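Side-chain contacts in enoyl-CoA hydratase, EchA12_1 (Mycobacterium marinum M, PDB 3QRE), which probably catalyses the reversible hydration of enoyl-CoA thioesters in fatty acid metabolism: residues I43-A48 against A60-A65; I75-L80 against E227-I232; V212-T217 against M222-E227. All coordinates share one frame; numbering follows the deposited sequence.

Contact 1. Residues I43-A48 against A60-A65; sequences ITFNRA and AGFYAA
Ile43 and Ala65 meet through aliphatic contact, Ile43 CD1 lying 3.8 Å from Ala65 CB. The methyl branch reaches the same target: Ile43 CG2 stands 4.0 Å from Ala65 CB, and the two branches of the isoleucine thus share one small alanine on the helix. That methyl branch also serves the neighbouring aromatic, since with chi1 at -60° CG2 lies anti to the backbone N and comes to the edge of the Phe62 ring, near its plane, 4.3 Å from Phe62 CD1.

The aromatic part of the contact joins Phe45 to Phe62. Their centroids are 5.8 Å apart and the planes make 48°, an oblique meeting in which Phe45 CE1 approaches Phe62 CD1 to 3.9 Å. Phe62 brings its ring there with CG anti to the backbone N (chi1 -176°). All four touching residues are buried and apolar.

Strand 43-45 and helix 60-65 run antiparallel, their axes 9.5 Å apart, as expected where a helix returns across the strand it follows. The helix belongs to the beta-alpha-beta unit of strand 40-45, helix 56-71 and strand 77-82. Within it, Ile43 also packs on Ile78 and Ile66, while Leu80 of strand 77-82 touches both phenylalanines; Val31 of strand 31-35 adjoins Ile43 and Ala65.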
ATOM      1  N   ILE A  43     -28.658  -5.791   1.665  1.00 35.46           N
ATOM      2  CA  ILE A  43     -28.985  -5.609   0.270  1.00 34.37           C
ATOM      3  C   ILE A  43     -28.416  -6.812  -0.469  1.00 35.20           C
ATOM      4  O   ILE A  43     -27.207  -7.114  -0.386  1.00 34.58           O
ATOM      5  CB  ILE A  43     -28.415  -4.269  -0.242  1.00 34.14           C
ATOM      6  CG1 ILE A  43     -29.019  -3.115   0.581  1.00 34.45           C
ATOM      7  CG2 ILE A  43     -28.625  -4.097  -1.757  1.00 29.65           C
ATOM      8  CD1 ILE A  43     -28.605  -1.716   0.102  1.00 34.00           C
ATOM      9  N   THR A  44     -29.300  -7.505  -1.178  1.00 36.26           N
ATOM     10  CA  THR A  44     -28.982  -8.787  -1.785  1.00 37.25           C
ATOM     11  C   THR A  44     -29.269  -8.773  -3.280  1.00 38.17           C
ATOM     12  O   THR A  44     -30.430  -8.583  -3.691  1.00 38.81           O
ATOM     13  CB  THR A  44     -29.767  -9.941  -1.083  1.00 38.42           C
ATOM     14  OG1 THR A  44     -29.527  -9.879   0.332  1.00 38.96           O
ATOM     15  CG2 THR A  44     -29.358 -11.339  -1.620  1.00 37.00           C
ATOM     16  N   PHE A  45     -28.217  -8.958  -4.089  1.00 38.24           N
ATOM     17  CA  PHE A  45     -28.400  -9.205  -5.528  1.00 39.33           C
ATOM     18  C   PHE A  45     -29.146 -10.527  -5.709  1.00 40.70           C
ATOM     19  O   PHE A  45     -28.731 -11.568  -5.186  1.00 40.89           O
ATOM     20  CB  PHE A  45     -27.073  -9.236  -6.299  1.00 38.65           C
ATOM     21  CG  PHE A  45     -26.261  -7.964  -6.195  1.00 38.49           C
ATOM     22  CD1 PHE A  45     -26.831  -6.720  -6.472  1.00 37.72           C
ATOM     23  CD2 PHE A  45     -24.920  -8.021  -5.827  1.00 38.44           C
ATOM     24  CE1 PHE A  45     -26.085  -5.567  -6.389  1.00 36.86           C
ATOM     25  CE2 PHE A  45     -24.159  -6.870  -5.730  1.00 37.54           C
ATOM     26  CZ  PHE A  45     -24.744  -5.636  -6.016  1.00 38.67           C
ATOM     27  N   ASN A  46     -30.249 -10.468  -6.450  1.00 42.15           N
ATOM     28  CA  ASN A  46     -31.193 -11.579  -6.543  1.00 43.58           C
ATOM     29  C   ASN A  46     -31.447 -12.041  -7.971  1.00 44.14           C
ATOM     30  O   ASN A  46     -32.585 -12.238  -8.381  1.00 45.13           O
ATOM     31  CB  ASN A  46     -32.522 -11.214  -5.858  1.00 44.10           C
ATOM     32  CG  ASN A  46     -33.464 -12.406  -5.739  1.00 45.58           C
ATOM     33  OD1 ASN A  46     -33.029 -13.532  -5.487  1.00 46.28           O
ATOM     34  ND2 ASN A  46     -34.754 -12.162  -5.922  1.00 45.52           N
ATOM     35  N   ARG A  47     -30.371 -12.206  -8.723  1.00 44.13           N
ATOM     36  CA  ARG A  47     -30.421 -12.844 -10.029  1.00 44.51           C
ATOM     37  C   ARG A  47     -29.410 -13.979 -10.053  1.00 44.21           C
ATOM     38  O   ARG A  47     -28.501 -13.985 -10.881  1.00 43.57           O
ATOM     39  CB  ARG A  47     -30.108 -11.825 -11.124  1.00 44.51           C
ATOM     40  CG  ARG A  47     -31.155 -10.730 -11.267  1.00 46.86           C
ATOM     41  CD  ARG A  47     -32.522 -11.328 -11.673  1.00 50.43           C
ATOM     42  NE  ARG A  47     -33.441 -10.292 -12.126  1.00 51.61           N
ATOM     43  CZ  ARG A  47     -34.584  -9.977 -11.523  1.00 53.55           C
ATOM     44  NH1 ARG A  47     -34.978 -10.634 -10.432  1.00 51.74           N
ATOM     45  NH2 ARG A  47     -35.339  -9.000 -12.025  1.00 55.30           N
ATOM     46  N   ALA A  48     -29.579 -14.936  -9.140  1.00 45.09           N
ATOM     47  CA  ALA A  48     -28.617 -16.030  -8.969  1.00 45.85           C
ATOM     48  C   ALA A  48     -28.408 -16.852 -10.235  1.00 47.06           C
ATOM     49  O   ALA A  48     -27.268 -17.233 -10.519  1.00 47.56           O
ATOM     50  CB  ALA A  48     -28.999 -16.926  -7.802  1.00 46.51           C
ATOM     51  N   ALA A  60     -30.861  -0.575 -11.049  1.00 38.78           N
ATOM     52  CA  ALA A  60     -32.011   0.142 -10.493  1.00 39.44           C
ATOM     53  C   ALA A  60     -32.422  -0.360  -9.100  1.00 39.64           C
ATOM     54  O   ALA A  60     -32.819   0.430  -8.221  1.00 39.68           O
ATOM     55  CB  ALA A  60     -33.201   0.124 -11.463  1.00 40.23           C
ATOM     56  N   GLY A  61     -32.324  -1.668  -8.889  1.00 39.60           N
ATOM     57  CA  GLY A  61     -32.659  -2.228  -7.576  1.00 39.52           C
ATOM     58  C   GLY A  61     -31.640  -1.745  -6.562  1.00 38.37           C
ATOM     59  O   GLY A  61     -32.001  -1.270  -5.489  1.00 39.26           O
ATOM     60  N   PHE A  62     -30.368  -1.848  -6.931  1.00 37.76           N
ATOM     61  CA  PHE A  62     -29.248  -1.421  -6.105  1.00 37.30           C
ATOM     62  C   PHE A  62     -29.325   0.062  -5.686  1.00 36.79           C
ATOM     63  O   PHE A  62     -29.206   0.376  -4.504  1.00 36.57           O
ATOM     64  CB  PHE A  62     -27.926  -1.698  -6.839  1.00 37.04           C
ATOM     65  CG  PHE A  62     -26.688  -1.370  -6.025  1.00 36.70           C
ATOM     66  CD1 PHE A  62     -26.438  -2.014  -4.806  1.00 37.75           C
ATOM     67  CD2 PHE A  62     -25.776  -0.433  -6.472  1.00 36.67           C
ATOM     68  CE1 PHE A  62     -25.286  -1.717  -4.046  1.00 37.11           C
ATOM     69  CE2 PHE A  62     -24.625  -0.125  -5.706  1.00 36.98           C
ATOM     70  CZ  PHE A  62     -24.382  -0.781  -4.499  1.00 34.13           C
ATOM     71  N   TYR A  63     -29.532   0.957  -6.655  1.00 36.92           N
ATOM     72  CA  TYR A  63     -29.648   2.391  -6.374  1.00 36.83           C
ATOM     73  C   TYR A  63     -30.792   2.681  -5.436  1.00 37.31           C
ATOM     74  O   TYR A  63     -30.620   3.432  -4.459  1.00 37.31           O
ATOM     75  CB  TYR A  63     -29.813   3.210  -7.643  1.00 37.10           C
ATOM     76  CG  TYR A  63     -28.650   3.065  -8.589  1.00 36.88           C
ATOM     77  CD1 TYR A  63     -27.353   2.802  -8.097  1.00 35.92           C
ATOM     78  CD2 TYR A  63     -28.827   3.208  -9.962  1.00 36.78           C
ATOM     79  CE1 TYR A  63     -26.267   2.677  -8.944  1.00 34.72           C
ATOM     80  CE2 TYR A  63     -27.754   3.066 -10.830  1.00 38.28           C
ATOM     81  CZ  TYR A  63     -26.461   2.805 -10.310  1.00 37.44           C
ATOM     82  OH  TYR A  63     -25.382   2.663 -11.164  1.00 36.49           O
ATOM     83  N   ALA A  64     -31.935   2.051  -5.701  1.00 37.12           N
ATOM     84  CA  ALA A  64     -33.141   2.309  -4.930  1.00 37.61           C
ATOM     85  C   ALA A  64     -32.951   1.782  -3.518  1.00 36.78           C
ATOM     86  O   ALA A  64     -33.337   2.434  -2.559  1.00 37.04           O
ATOM     87  CB  ALA A  64     -34.392   1.680  -5.618  1.00 37.52           C
ATOM     88  N   ALA A  65     -32.334   0.606  -3.404  1.00 36.66           N
ATOM     89  CA  ALA A  65     -32.068  -0.010  -2.107  1.00 36.42           C
ATOM     90  C   ALA A  65     -31.095   0.832  -1.283  1.00 36.28           C
ATOM     91  O   ALA A  65     -31.400   1.162  -0.141  1.00 36.33           O
ATOM     92  CB  ALA A  65     -31.563  -1.443  -2.277  1.00 36.40           C
TER

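Contact 2. Residues I75-L80 against E227-I232; sequences IRVIVL and EYAEDI
Strand 77-80 and helix 227-232 run nearly antiparallel at 167°, with axes 8.7 Å apart, and Val77 faces Ala229 at the closest pairing of their backbones. The small alanine lies under two valines two positions apart on the strand: Ala229 CB is 3.9 Å from Val77 CG1 and likewise 3.9 Å from Val79 CG2. Both valines direct their CB toward the helix, whereas the intervening Ile78 turns away.

Val77 uses its two methyls differently. CG1 rests on the alanine methyl; with CG1 anti to the backbone N (chi1 -172°), CG2 is left anti to the carbonyl carbon and sits 3.5 Å from Ala229 O, thus touching the helix backbone. The same CG2 is 3.8 Å from Ile232 CG1, one helical turn further on, and Val77 CG1 comes within 4.1 Å of Ile232 CD1. The two side chains cross at about a right angle. Ile232 holds CG1 between its backbone N and carbonyl carbon (chi1 85°), an arrangement that brings this branch against the valine.

In the crotonase-like fold this is a sheet-to-helix interface: the alternating side chains of strand 77-82 send Val77 and Val79 to helix 221-235, and Ile78 to helix 56-71 on the other face, where it packs on Ile66 and Ala69. Met241 of helix 238-249 touches both Val77 and Ile232, extending the apolar cluster. On the helix, Ile232 CG2 lies 3.8 Å above one face of the Tyr228 ring, offset toward its rim. Tyr228 OH is hydrogen-bonded to Asp193 of the second subunit, whose Ser197 packs against both Tyr228 and Ile232.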
ATOM      1  N   ILE A  75     -31.477   3.241   9.925  1.00 39.56           N
ATOM      2  CA  ILE A  75     -30.387   2.445   9.344  1.00 38.03           C
ATOM      3  C   ILE A  75     -29.024   3.077   9.637  1.00 37.56           C
ATOM      4  O   ILE A  75     -28.766   4.236   9.301  1.00 37.12           O
ATOM      5  CB  ILE A  75     -30.534   2.234   7.809  1.00 37.91           C
ATOM      6  CG1 ILE A  75     -31.819   1.449   7.466  1.00 38.48           C
ATOM      7  CG2 ILE A  75     -29.275   1.527   7.222  1.00 35.48           C
ATOM      8  CD1 ILE A  75     -31.902   0.005   8.073  1.00 35.60           C
ATOM      9  N   ARG A  76     -28.165   2.286  10.264  1.00 37.32           N
ATOM     10  CA  ARG A  76     -26.817   2.703  10.620  1.00 37.42           C
ATOM     11  C   ARG A  76     -25.751   2.193   9.645  1.00 36.81           C
ATOM     12  O   ARG A  76     -24.819   2.925   9.301  1.00 37.01           O
ATOM     13  CB  ARG A  76     -26.490   2.220  12.028  1.00 37.86           C
ATOM     14  CG  ARG A  76     -27.478   2.719  13.110  1.00 39.66           C
ATOM     15  CD  ARG A  76     -27.293   4.198  13.317  1.00 42.03           C
ATOM     16  NE  ARG A  76     -25.885   4.551  13.084  1.00 43.43           N
ATOM     17  CZ  ARG A  76     -24.898   4.402  13.975  1.00 44.44           C
ATOM     18  NH1 ARG A  76     -25.149   3.923  15.195  1.00 44.25           N
ATOM     19  NH2 ARG A  76     -23.650   4.738  13.638  1.00 43.75           N
ATOM     20  N   VAL A  77     -25.873   0.937   9.222  1.00 35.94           N
ATOM     21  CA  VAL A  77     -24.860   0.313   8.376  1.00 34.68           C
ATOM     22  C   VAL A  77     -25.545  -0.523   7.288  1.00 34.44           C
ATOM     23  O   VAL A  77     -26.654  -1.067   7.501  1.00 33.99           O
ATOM     24  CB  VAL A  77     -23.893  -0.569   9.200  1.00 34.56           C
ATOM     25  CG1 VAL A  77     -22.726  -1.061   8.342  1.00 34.29           C
ATOM     26  CG2 VAL A  77     -23.351   0.190  10.394  1.00 34.39           C
ATOM     27  N   ILE A  78     -24.876  -0.617   6.140  1.00 33.21           N
ATOM     28  CA  ILE A  78     -25.349  -1.392   4.993  1.00 33.74           C
ATOM     29  C   ILE A  78     -24.479  -2.629   4.754  1.00 33.07           C
ATOM     30  O   ILE A  78     -23.246  -2.546   4.749  1.00 32.58           O
ATOM     31  CB  ILE A  78     -25.348  -0.545   3.690  1.00 33.46           C
ATOM     32  CG1 ILE A  78     -26.260   0.687   3.825  1.00 34.60           C
ATOM     33  CG2 ILE A  78     -25.763  -1.406   2.491  1.00 34.81           C
ATOM     34  CD1 ILE A  78     -26.036   1.779   2.734  1.00 35.74           C
ATOM     35  N   VAL A  79     -25.122  -3.776   4.564  1.00 33.27           N
ATOM     36  CA  VAL A  79     -24.410  -5.001   4.151  1.00 32.64           C
ATOM     37  C   VAL A  79     -24.862  -5.367   2.738  1.00 32.35           C
ATOM     38  O   VAL A  79     -26.058  -5.369   2.447  1.00 32.42           O
ATOM     39  CB  VAL A  79     -24.567  -6.165   5.175  1.00 33.24           C
ATOM     40  CG1 VAL A  79     -24.062  -7.484   4.624  1.00 32.52           C
ATOM     41  CG2 VAL A  79     -23.777  -5.838   6.445  1.00 33.73           C
ATOM     42  N   LEU A  80     -23.886  -5.620   1.865  1.00 31.67           N
ATOM     43  CA  LEU A  80     -24.120  -5.949   0.466  1.00 31.32           C
ATOM     44  C   LEU A  80     -23.629  -7.378   0.144  1.00 31.33           C
ATOM     45  O   LEU A  80     -22.487  -7.724   0.426  1.00 30.04           O
ATOM     46  CB  LEU A  80     -23.431  -4.911  -0.441  1.00 31.10           C
ATOM     47  CG  LEU A  80     -23.540  -5.085  -1.972  1.00 31.77           C
ATOM     48  CD1 LEU A  80     -25.013  -4.919  -2.395  1.00 31.15           C
ATOM     49  CD2 LEU A  80     -22.589  -4.123  -2.786  1.00 29.17           C
ATOM     50  N   GLU A 227     -22.034  -9.310  12.283  1.00 41.55           N
ATOM     51  CA  GLU A 227     -21.445  -9.100  13.613  1.00 42.88           C
ATOM     52  C   GLU A 227     -20.661  -7.790  13.560  1.00 41.67           C
ATOM     53  O   GLU A 227     -20.940  -6.847  14.302  1.00 41.56           O
ATOM     54  CB  GLU A 227     -20.523 -10.274  13.984  1.00 43.84           C
ATOM     55  CG  GLU A 227     -19.751 -10.125  15.311  1.00 47.75           C
ATOM     56  CD  GLU A 227     -18.600 -11.149  15.481  1.00 51.16           C
ATOM     57  OE1 GLU A 227     -18.098 -11.698  14.477  1.00 50.95           O
ATOM     58  OE2 GLU A 227     -18.187 -11.400  16.634  1.00 54.93           O
ATOM     59  N   TYR A 228     -19.714  -7.744  12.628  1.00 40.91           N
ATOM     60  CA  TYR A 228     -18.877  -6.570  12.372  1.00 39.56           C
ATOM     61  C   TYR A 228     -19.694  -5.298  12.161  1.00 38.97           C
ATOM     62  O   TYR A 228     -19.402  -4.272  12.762  1.00 38.36           O
ATOM     63  CB  TYR A 228     -17.940  -6.848  11.184  1.00 38.25           C
ATOM     64  CG  TYR A 228     -16.967  -5.730  10.908  1.00 36.33           C
ATOM     65  CD1 TYR A 228     -15.819  -5.587  11.664  1.00 33.27           C
ATOM     66  CD2 TYR A 228     -17.215  -4.806   9.892  1.00 33.40           C
ATOM     67  CE1 TYR A 228     -14.936  -4.561  11.420  1.00 34.79           C
ATOM     68  CE2 TYR A 228     -16.346  -3.792   9.632  1.00 33.46           C
ATOM     69  CZ  TYR A 228     -15.205  -3.662  10.397  1.00 34.08           C
ATOM     70  OH  TYR A 228     -14.341  -2.627  10.135  1.00 32.83           O
ATOM     71  N   ALA A 229     -20.737  -5.390  11.334  1.00 39.67           N
ATOM     72  CA  ALA A 229     -21.635  -4.252  11.037  1.00 40.19           C
ATOM     73  C   ALA A 229     -22.408  -3.694  12.249  1.00 41.63           C
ATOM     74  O   ALA A 229     -22.506  -2.475  12.422  1.00 42.15           O
ATOM     75  CB  ALA A 229     -22.584  -4.597   9.917  1.00 39.11           C
ATOM     76  N   GLU A 230     -22.971  -4.566  13.074  1.00 43.16           N
ATOM     77  CA  GLU A 230     -23.595  -4.114  14.322  1.00 44.90           C
ATOM     78  C   GLU A 230     -22.554  -3.669  15.350  1.00 44.59           C
ATOM     79  O   GLU A 230     -22.814  -2.753  16.127  1.00 44.83           O
ATOM     80  CB  GLU A 230     -24.563  -5.172  14.881  1.00 46.37           C
ATOM     81  CG  GLU A 230     -26.024  -4.955  14.393  1.00 50.04           C
ATOM     82  CD  GLU A 230     -26.869  -6.221  14.430  1.00 56.24           C
ATOM     83  OE1 GLU A 230     -27.484  -6.585  13.382  1.00 56.07           O
ATOM     84  OE2 GLU A 230     -26.917  -6.850  15.523  1.00 60.11           O
ATOM     85  N   ASP A 231     -21.378  -4.303  15.334  1.00 44.40           N
ATOM     86  CA  ASP A 231     -20.234  -3.848  16.132  1.00 44.77           C
ATOM     87  C   ASP A 231     -19.904  -2.380  15.847  1.00 43.99           C
ATOM     88  O   ASP A 231     -19.847  -1.583  16.788  1.00 44.79           O
ATOM     89  CB  ASP A 231     -18.988  -4.719  15.908  1.00 45.03           C
ATOM     90  CG  ASP A 231     -18.894  -5.894  16.884  1.00 49.05           C
ATOM     91  OD1 ASP A 231     -19.920  -6.307  17.496  1.00 51.51           O
ATOM     92  OD2 ASP A 231     -17.771  -6.419  17.045  1.00 51.75           O
ATOM     93  N   ILE A 232     -19.717  -2.011  14.569  1.00 41.74           N
ATOM     94  CA  ILE A 232     -19.405  -0.613  14.235  1.00 40.42           C
ATOM     95  C   ILE A 232     -20.576   0.337  14.492  1.00 40.00           C
ATOM     96  O   ILE A 232     -20.374   1.494  14.885  1.00 39.66           O
ATOM     97  CB  ILE A 232     -18.760  -0.420  12.794  1.00 39.74           C
ATOM     98  CG1 ILE A 232     -19.810  -0.311  11.701  1.00 38.59           C
ATOM     99  CG2 ILE A 232     -17.745  -1.531  12.476  1.00 39.26           C
ATOM    100  CD1 ILE A 232     -19.198  -0.257  10.309  1.00 42.26           C
TER

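Contact 3. Residues V212-T217 against M222-E227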
ATOM      1  N   VAL A 212      -9.164  -7.577   0.534  1.00 31.11           N
ATOM      2  CA  VAL A 212     -10.191  -8.149   1.387  1.00 32.81           C
ATOM      3  C   VAL A 212      -9.696  -8.088   2.826  1.00 33.56           C
ATOM      4  O   VAL A 212      -8.519  -8.302   3.076  1.00 34.18           O
ATOM      5  CB  VAL A 212     -10.487  -9.619   0.921  1.00 32.84           C
ATOM      6  CG1 VAL A 212     -10.753 -10.545   2.068  1.00 34.30           C
ATOM      7  CG2 VAL A 212     -11.633  -9.641  -0.080  1.00 33.30           C
ATOM      8  N   LYS A 213     -10.581  -7.787   3.771  1.00 34.89           N
ATOM      9  CA  LYS A 213     -10.163  -7.642   5.173  1.00 36.38           C
ATOM     10  C   LYS A 213      -9.926  -9.016   5.814  1.00 38.50           C
ATOM     11  O   LYS A 213      -9.003  -9.183   6.640  1.00 39.31           O
ATOM     12  CB  LYS A 213     -11.197  -6.846   5.976  1.00 36.15           C
ATOM     13  CG  LYS A 213     -11.249  -7.161   7.481  1.00 36.17           C
ATOM     14  CD  LYS A 213     -12.348  -6.361   8.200  1.00 35.65           C
ATOM     15  CE  LYS A 213     -12.466  -6.717   9.701  1.00 35.70           C
ATOM     16  NZ  LYS A 213     -11.190  -6.476  10.434  1.00 37.47           N
ATOM     17  N   GLU A 214     -10.745  -9.995   5.430  1.00 38.70           N
ATOM     18  CA  GLU A 214     -10.756 -11.266   6.131  1.00 40.39           C
ATOM     19  C   GLU A 214     -11.504 -12.312   5.324  1.00 40.13           C
ATOM     20  O   GLU A 214     -12.582 -12.026   4.751  1.00 38.78           O
ATOM     21  CB  GLU A 214     -11.418 -11.056   7.489  1.00 41.75           C
ATOM     22  CG  GLU A 214     -11.337 -12.187   8.481  1.00 46.08           C
ATOM     23  CD  GLU A 214     -12.048 -11.840   9.786  1.00 51.02           C
ATOM     24  OE1 GLU A 214     -11.686 -10.816  10.423  1.00 52.26           O
ATOM     25  OE2 GLU A 214     -12.973 -12.589  10.174  1.00 53.93           O
ATOM     26  N   VAL A 215     -10.910 -13.510   5.258  1.00 40.44           N
ATOM     27  CA  VAL A 215     -11.552 -14.680   4.649  1.00 40.46           C
ATOM     28  C   VAL A 215     -12.186 -15.566   5.733  1.00 41.23           C
ATOM     29  O   VAL A 215     -11.519 -15.965   6.687  1.00 42.09           O
ATOM     30  CB  VAL A 215     -10.535 -15.530   3.826  1.00 40.74           C
ATOM     31  CG1 VAL A 215     -11.228 -16.743   3.178  1.00 40.11           C
ATOM     32  CG2 VAL A 215      -9.853 -14.673   2.772  1.00 40.49           C
ATOM     33  N   VAL A 216     -13.467 -15.866   5.591  1.00 40.80           N
ATOM     34  CA  VAL A 216     -14.126 -16.821   6.492  1.00 41.93           C
ATOM     35  C   VAL A 216     -14.719 -17.981   5.680  1.00 42.51           C
ATOM     36  O   VAL A 216     -14.799 -17.888   4.446  1.00 41.67           O
ATOM     37  CB  VAL A 216     -15.259 -16.159   7.340  1.00 41.66           C
ATOM     38  CG1 VAL A 216     -14.697 -15.100   8.263  1.00 41.26           C
ATOM     39  CG2 VAL A 216     -16.343 -15.587   6.449  1.00 40.44           C
ATOM     40  N   THR A 217     -15.120 -19.059   6.365  1.00 43.45           N
ATOM     41  CA  THR A 217     -15.858 -20.172   5.733  1.00 44.40           C
ATOM     42  C   THR A 217     -17.164 -19.672   5.115  1.00 43.88           C
ATOM     43  O   THR A 217     -17.723 -18.683   5.602  1.00 43.18           O
ATOM     44  CB  THR A 217     -16.238 -21.264   6.761  1.00 46.08           C
ATOM     45  OG1 THR A 217     -17.092 -20.696   7.776  1.00 46.90           O
ATOM     46  CG2 THR A 217     -14.994 -21.876   7.392  1.00 46.53           C
ATOM     47  N   MET A 222     -22.012 -14.415   6.291  1.00 42.05           N
ATOM     48  CA  MET A 222     -23.020 -13.445   6.707  1.00 42.05           C
ATOM     49  C   MET A 222     -23.050 -13.176   8.223  1.00 42.64           C
ATOM     50  O   MET A 222     -23.150 -12.018   8.617  1.00 42.55           O
ATOM     51  CB  MET A 222     -24.407 -13.812   6.167  1.00 42.57           C
ATOM     52  CG  MET A 222     -24.529 -13.610   4.654  1.00 43.24           C
ATOM     53  SD  MET A 222     -24.267 -11.872   4.188  1.00 44.78           S
ATOM     54  CE  MET A 222     -25.713 -11.107   4.926  1.00 41.62           C
ATOM     55  N   PRO A 223     -22.959 -14.227   9.073  1.00 43.62           N
ATOM     56  CA  PRO A 223     -22.891 -13.937  10.516  1.00 44.27           C
ATOM     57  C   PRO A 223     -21.754 -12.965  10.903  1.00 43.88           C
ATOM     58  O   PRO A 223     -21.977 -12.023  11.694  1.00 43.38           O
ATOM     59  CB  PRO A 223     -22.708 -15.329  11.143  1.00 45.07           C
ATOM     60  CG  PRO A 223     -23.502 -16.226  10.238  1.00 44.93           C
ATOM     61  CD  PRO A 223     -23.319 -15.646   8.831  1.00 44.87           C
ATOM     62  N   ARG A 224     -20.577 -13.179  10.309  1.00 43.46           N
ATOM     63  CA  ARG A 224     -19.401 -12.329  10.509  1.00 42.80           C
ATOM     64  C   ARG A 224     -19.566 -10.896   9.957  1.00 41.22           C
ATOM     65  O   ARG A 224     -19.264  -9.919  10.655  1.00 40.58           O
ATOM     66  CB  ARG A 224     -18.159 -13.006   9.923  1.00 42.92           C
ATOM     67  CG  ARG A 224     -16.877 -12.230  10.124  1.00 44.01           C
ATOM     68  CD  ARG A 224     -16.331 -12.306  11.571  1.00 46.72           C
ATOM     69  NE  ARG A 224     -15.202 -11.387  11.706  1.00 47.43           N
ATOM     70  CZ  ARG A 224     -15.226 -10.245  12.397  1.00 49.17           C
ATOM     71  NH1 ARG A 224     -16.318  -9.882  13.069  1.00 48.09           N
ATOM     72  NH2 ARG A 224     -14.141  -9.467  12.433  1.00 48.08           N
ATOM     73  N   ALA A 225     -20.057 -10.770   8.725  1.00 40.11           N
ATOM     74  CA  ALA A 225     -20.310  -9.451   8.146  1.00 38.72           C
ATOM     75  C   ALA A 225     -21.333  -8.676   8.988  1.00 38.90           C
ATOM     76  O   ALA A 225     -21.168  -7.473   9.215  1.00 37.93           O
ATOM     77  CB  ALA A 225     -20.772  -9.563   6.679  1.00 37.46           C
ATOM     78  N   LEU A 226     -22.373  -9.377   9.464  1.00 39.61           N
ATOM     79  CA  LEU A 226     -23.390  -8.756  10.338  1.00 40.17           C
ATOM     80  C   LEU A 226     -22.902  -8.454  11.747  1.00 40.65           C
ATOM     81  O   LEU A 226     -23.341  -7.481  12.346  1.00 41.19           O
ATOM     82  CB  LEU A 226     -24.660  -9.606  10.432  1.00 40.25           C
ATOM     83  CG  LEU A 226     -25.386  -9.788   9.116  1.00 39.41           C
ATOM     84  CD1 LEU A 226     -26.385 -10.958   9.259  1.00 41.79           C
ATOM     85  CD2 LEU A 226     -26.050  -8.483   8.662  1.00 37.00           C
ATOM     86  N   GLU A 227     -22.034  -9.310  12.283  1.00 41.55           N
ATOM     87  CA  GLU A 227     -21.445  -9.100  13.613  1.00 42.88           C
ATOM     88  C   GLU A 227     -20.661  -7.790  13.560  1.00 41.67           C
ATOM     89  O   GLU A 227     -20.940  -6.847  14.302  1.00 41.56           O
ATOM     90  CB  GLU A 227     -20.523 -10.274  13.984  1.00 43.84           C
ATOM     91  CG  GLU A 227     -19.751 -10.125  15.311  1.00 47.75           C
ATOM     92  CD  GLU A 227     -18.600 -11.149  15.481  1.00 51.16           C
ATOM     93  OE1 GLU A 227     -18.098 -11.698  14.477  1.00 50.95           O
ATOM     94  OE2 GLU A 227     -18.187 -11.400  16.634  1.00 54.93           O
TER
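Arg224 grips the carboxylate of Glu214 through a two-point salt bridge. The stronger bond runs from Arg224 NE to Glu214 OE2 at 3.0 Å, nearly straight, with the oxygen lying in the guanidinium plane and met on its syn side but somewhat out of the carboxylate plane. The second, from Arg224 NH2 to Glu214 OE1, is weak at 3.4 Å. The guanidinium and carboxylate planes differ by 26°, and the pairing is therefore edge-on but somewhat twisted. Arg224 has a further partner one turn along its own helix: NH1 bonds Glu227 OE1 at 2.9 Å, bent to 135° at the hydrogen and met from above that carboxylate plane. Two acidic groups thus share one arginine, probably stabilising its positive charge and fixing the rotation of the guanidinium.

The network bridges strand 214-216, outermost in the mixed sheet within this chain, to the early turns of helix 221-235, which follows it after a short connection. Glu214 reaches over with an extended chain, and the bend of Arg224 at chi2 (75°) turns its guanidinium edge to the carboxylate.

Apolar packing beside the ion pair comes from Val216, whose CG1 rests 4.1 Å from Arg224 CG, the valine crossing the arginine chain at about a right angle. At the periphery, Lys213 CE makes a van der Waals approach to Arg224 NH2 at 4.2 Å, oblique to the guanidinium; the lysine ammonium is salt-bridged to Asp193 of the second subunit. Phe156 on the adjoining strand 154-158 touches Lys213, Glu214 and Arg224.

Overall arrangement
All three contacts attach helices to the same mixed sheet. Contacts 1 and 2, with centres about 17 Å apart, meet through neighbouring strands: Ile43 N is 2.7 Å from Val79 O, a probable hydrogen bond, and Leu80 CD1 packs 3.6 Å from Phe62 CE1. Contacts 2 and 3 are nearer, their centres about 12 Å apart; both draw on helix 221-235, their ranges overlapping at Glu227, and between them Tyr228 CE1 lies 3.7 Å from Lys213 CE. Contacts 1 and 3 do not touch, with nearest atoms about 6 Å apart. Asp193 of the second subunit is a partner of both Tyr228 and Lys213, linking contacts 2 and 3 to the subunit interface.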